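Long-range contact in adenylosuccinate lyase (PDB 5HW2), which probably catalyses two fumarate-releasing steps of purine biosynthesis, splitting adenylosuccinate into AMP and fumarate and removing fumarate from the succinyl-carboxamide intermediate of the IMP pathway: residues L176-S181 with K197-L202. Numbering follows the deposited sequence.
With K (potassium ion), chain M.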
ATOM      1  N   LEU C 176     -10.333  21.642   7.529  1.00 24.53           N
ATOM      2  CA  LEU C 176     -11.707  21.168   7.515  1.00 23.16           C
ATOM      3  C   LEU C 176     -12.647  22.289   7.101  1.00 23.91           C
ATOM      4  O   LEU C 176     -12.351  23.474   7.289  1.00 23.60           O
ATOM      5  CB  LEU C 176     -12.128  20.637   8.888  1.00 21.63           C
ATOM      6  CG  LEU C 176     -11.328  19.466   9.453  1.00 20.76           C
ATOM      7  CD1 LEU C 176     -11.989  18.943  10.715  1.00 17.31           C
ATOM      8  CD2 LEU C 176     -11.188  18.365   8.413  1.00 18.55           C
ATOM      9  N   THR C 177     -13.791  21.902   6.541  1.00 25.80           N
ATOM     10  CA  THR C 177     -14.815  22.842   6.113  1.00 26.33           C
ATOM     11  C   THR C 177     -16.182  22.309   6.518  1.00 26.36           C
ATOM     12  O   THR C 177     -16.307  21.239   7.122  1.00 24.73           O
ATOM     13  CB  THR C 177     -14.768  23.076   4.597  1.00 25.81           C
ATOM     14  OG1 THR C 177     -14.776  21.813   3.919  1.00 26.17           O
ATOM     15  CG2 THR C 177     -13.523  23.862   4.206  1.00 24.90           C
ATOM     16  N   VAL C 178     -17.217  23.080   6.186  1.00 28.82           N
ATOM     17  CA  VAL C 178     -18.606  22.646   6.268  1.00 27.16           C
ATOM     18  C   VAL C 178     -19.299  23.091   4.987  1.00 27.86           C
ATOM     19  O   VAL C 178     -18.778  23.906   4.225  1.00 30.17           O
ATOM     20  CB  VAL C 178     -19.334  23.211   7.506  1.00 24.26           C
ATOM     21  CG1 VAL C 178     -18.805  22.563   8.779  1.00 20.04           C
ATOM     22  CG2 VAL C 178     -19.179  24.720   7.565  1.00 23.53           C
ATOM     23  N   GLN C 179     -20.487  22.543   4.750  1.00 25.42           N
ATOM     24  CA  GLN C 179     -21.201  22.853   3.520  1.00 25.36           C
ATOM     25  C   GLN C 179     -22.702  22.781   3.751  1.00 31.62           C
ATOM     26  O   GLN C 179     -23.186  22.013   4.586  1.00 32.95           O
ATOM     27  CB  GLN C 179     -20.810  21.903   2.384  1.00 20.32           C
ATOM     28  CG  GLN C 179     -21.225  20.463   2.620  1.00 20.92           C
ATOM     29  CD  GLN C 179     -21.584  19.740   1.340  1.00 22.13           C
ATOM     30  OE1 GLN C 179     -21.727  20.355   0.283  1.00 25.25           O
ATOM     31  NE2 GLN C 179     -21.739  18.423   1.429  1.00 21.96           N
ATOM     32  N   PHE C 180     -23.431  23.609   2.993  1.00 34.43           N
ATOM     33  CA  PHE C 180     -24.888  23.565   2.859  1.00 33.44           C
ATOM     34  C   PHE C 180     -25.184  24.026   1.427  1.00 29.38           C
ATOM     35  O   PHE C 180     -25.547  25.176   1.171  1.00 28.25           O
ATOM     36  CB  PHE C 180     -25.610  24.436   3.887  1.00 34.93           C
ATOM     37  CG  PHE C 180     -25.215  24.159   5.310  1.00 34.88           C
ATOM     38  CD1 PHE C 180     -25.734  23.069   5.991  1.00 36.89           C
ATOM     39  CD2 PHE C 180     -24.338  25.003   5.973  1.00 34.62           C
ATOM     40  CE1 PHE C 180     -25.373  22.818   7.305  1.00 38.55           C
ATOM     41  CE2 PHE C 180     -23.975  24.759   7.285  1.00 35.83           C
ATOM     42  CZ  PHE C 180     -24.493  23.664   7.952  1.00 36.77           C
ATOM     43  N   SER C 181     -25.013  23.107   0.476  1.00 30.47           N
ATOM     44  CA  SER C 181     -25.058  23.453  -0.938  1.00 34.30           C
ATOM     45  C   SER C 181     -26.173  22.771  -1.718  1.00 35.61           C
ATOM     46  O   SER C 181     -26.288  23.002  -2.927  1.00 35.71           O
ATOM     47  CB  SER C 181     -23.709  23.137  -1.601  1.00 36.79           C
ATOM     48  OG  SER C 181     -23.496  21.741  -1.692  1.00 40.97           O
ATOM     49  N   LYS C 197     -23.471  32.035   6.848  1.00 47.98           N
ATOM     50  CA  LYS C 197     -23.853  32.408   8.206  1.00 46.93           C
ATOM     51  C   LYS C 197     -24.062  31.186   9.090  1.00 44.10           C
ATOM     52  O   LYS C 197     -23.753  31.230  10.286  1.00 44.87           O
ATOM     53  CB  LYS C 197     -25.117  33.269   8.170  1.00 49.70           C
ATOM     54  CG  LYS C 197     -25.568  33.779   9.525  1.00 52.44           C
ATOM     55  CD  LYS C 197     -24.416  34.397  10.297  1.00 54.21           C
ATOM     56  CE  LYS C 197     -24.583  34.149  11.780  1.00 53.64           C
ATOM     57  NZ  LYS C 197     -24.571  32.690  12.065  1.00 50.32           N
ATOM     58  N   ALA C 198     -24.580  30.091   8.526  1.00 41.65           N
ATOM     59  CA  ALA C 198     -24.711  28.858   9.291  1.00 41.16           C
ATOM     60  C   ALA C 198     -23.361  28.246   9.629  1.00 42.44           C
ATOM     61  O   ALA C 198     -23.270  27.461  10.579  1.00 41.23           O
ATOM     62  CB  ALA C 198     -25.556  27.841   8.524  1.00 40.16           C
ATOM     63  N   ALA C 199     -22.315  28.583   8.873  1.00 45.31           N
ATOM     64  CA  ALA C 199     -20.991  28.045   9.163  1.00 45.39           C
ATOM     65  C   ALA C 199     -20.381  28.711  10.390  1.00 45.05           C
ATOM     66  O   ALA C 199     -19.686  28.057  11.176  1.00 43.72           O
ATOM     67  CB  ALA C 199     -20.080  28.214   7.951  1.00 46.39           C
ATOM     68  N   ASP C 200     -20.629  30.011  10.568  1.00 45.82           N
ATOM     69  CA  ASP C 200     -20.038  30.641  11.743  1.00 48.03           C
ATOM     70  C   ASP C 200     -20.694  30.156  13.029  1.00 47.79           C
ATOM     71  O   ASP C 200     -20.033  30.080  14.071  1.00 49.02           O
ATOM     72  CB  ASP C 200     -20.138  32.163  11.632  1.00 52.80           C
ATOM     73  CG  ASP C 200     -19.093  32.751  10.735  1.00 57.35           C
ATOM     74  OD1 ASP C 200     -18.961  33.949  10.699  1.00 56.18           O
ATOM     75  OD2 ASP C 200     -18.401  32.015  10.068  1.00 61.25           O
ATOM     76  N   ILE C 201     -21.940  29.676  12.988  1.00 45.81           N
ATOM     77  CA  ILE C 201     -22.522  29.016  14.155  1.00 45.33           C
ATOM     78  C   ILE C 201     -21.698  27.791  14.526  1.00 46.16           C
ATOM     79  O   ILE C 201     -21.362  27.574  15.697  1.00 48.85           O
ATOM     80  CB  ILE C 201     -23.992  28.645  13.889  1.00 43.41           C
ATOM     81  CG1 ILE C 201     -24.823  29.900  13.623  1.00 42.41           C
ATOM     82  CG2 ILE C 201     -24.565  27.867  15.064  1.00 41.89           C
ATOM     83  CD1 ILE C 201     -26.275  29.620  13.310  1.00 41.28           C
ATOM     84  N   LEU C 202     -21.356  26.973  13.529  1.00 42.74           N
ATOM     85  CA  LEU C 202     -20.484  25.831  13.776  1.00 40.01           C
ATOM     86  C   LEU C 202     -19.059  26.283  14.065  1.00 43.32           C
ATOM     87  O   LEU C 202     -18.391  25.731  14.946  1.00 47.53           O
ATOM     88  CB  LEU C 202     -20.515  24.881  12.580  1.00 34.89           C
ATOM     89  CG  LEU C 202     -21.870  24.246  12.267  1.00 35.01           C
ATOM     90  CD1 LEU C 202     -21.797  23.408  11.000  1.00 35.48           C
ATOM     91  CD2 LEU C 202     -22.344  23.408  13.443  1.00 34.41           C
TER
HETATM   92  K     K M 501     -24.092  19.159  -1.092  1.00 38.05           K
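Val178 and Phe180 meet one side of helix 192-202 through Ala198, Ala199 and Leu202, with apolar groups alone and no hydrogen bond between the two segments. The two methyls of Val178 divide the work: CG2 rests against Ala199 CB at 3.6 Å, while CG1, set anti to the carbonyl carbon (chi1 -70°), reaches Leu202 CD1 at 3.8 Å. A beta-branched residue suits this place because its fork lets one backbone position touch two helix residues, Ala199 and Leu202, about a turn apart. Phe180 approaches Leu202 from the opposite direction, and Leu202 CD1 arrives at the ring edge, near its plane, 4.1 Å from Phe180 CZ. Ala198 CB comes obliquely to the same ring, 3.7 Å from Phe180 CE2. The wide ring thus spans from Ala198 to Leu202, whose branched end lets CD1 touch both Phe180 and Val178. Ala198 and Ala199, with only a methyl each, let the extended chain lie close, the CA atoms of Val178 and Ala199 being 6.6 Å apart. In this helix-rich fold of the fumarase/aspartase (lyase 1) superfamily, the segment 176-181 belongs to the loop between helices 151-173 and 192-202 and packs against the helix that follows it. Helix 16-33 adds Val26 against Phe180 and Ala29 against Leu202, and helix 94-130 adds Leu104 against Leu202. Gln179, between the two apolar residues, points its CB away from the helix; its bent side chain brings OE1 to a potassium ion at 3.0 Å. Ser181 OG binds the same ion at 2.7 Å, a hard oxygen ligand on a short side chain. Asp96 OD1 and the backbone carbonyl oxygens of Gly182, Thr211 and Gln212 complete the site; Gln212 is also a succinate-binding residue.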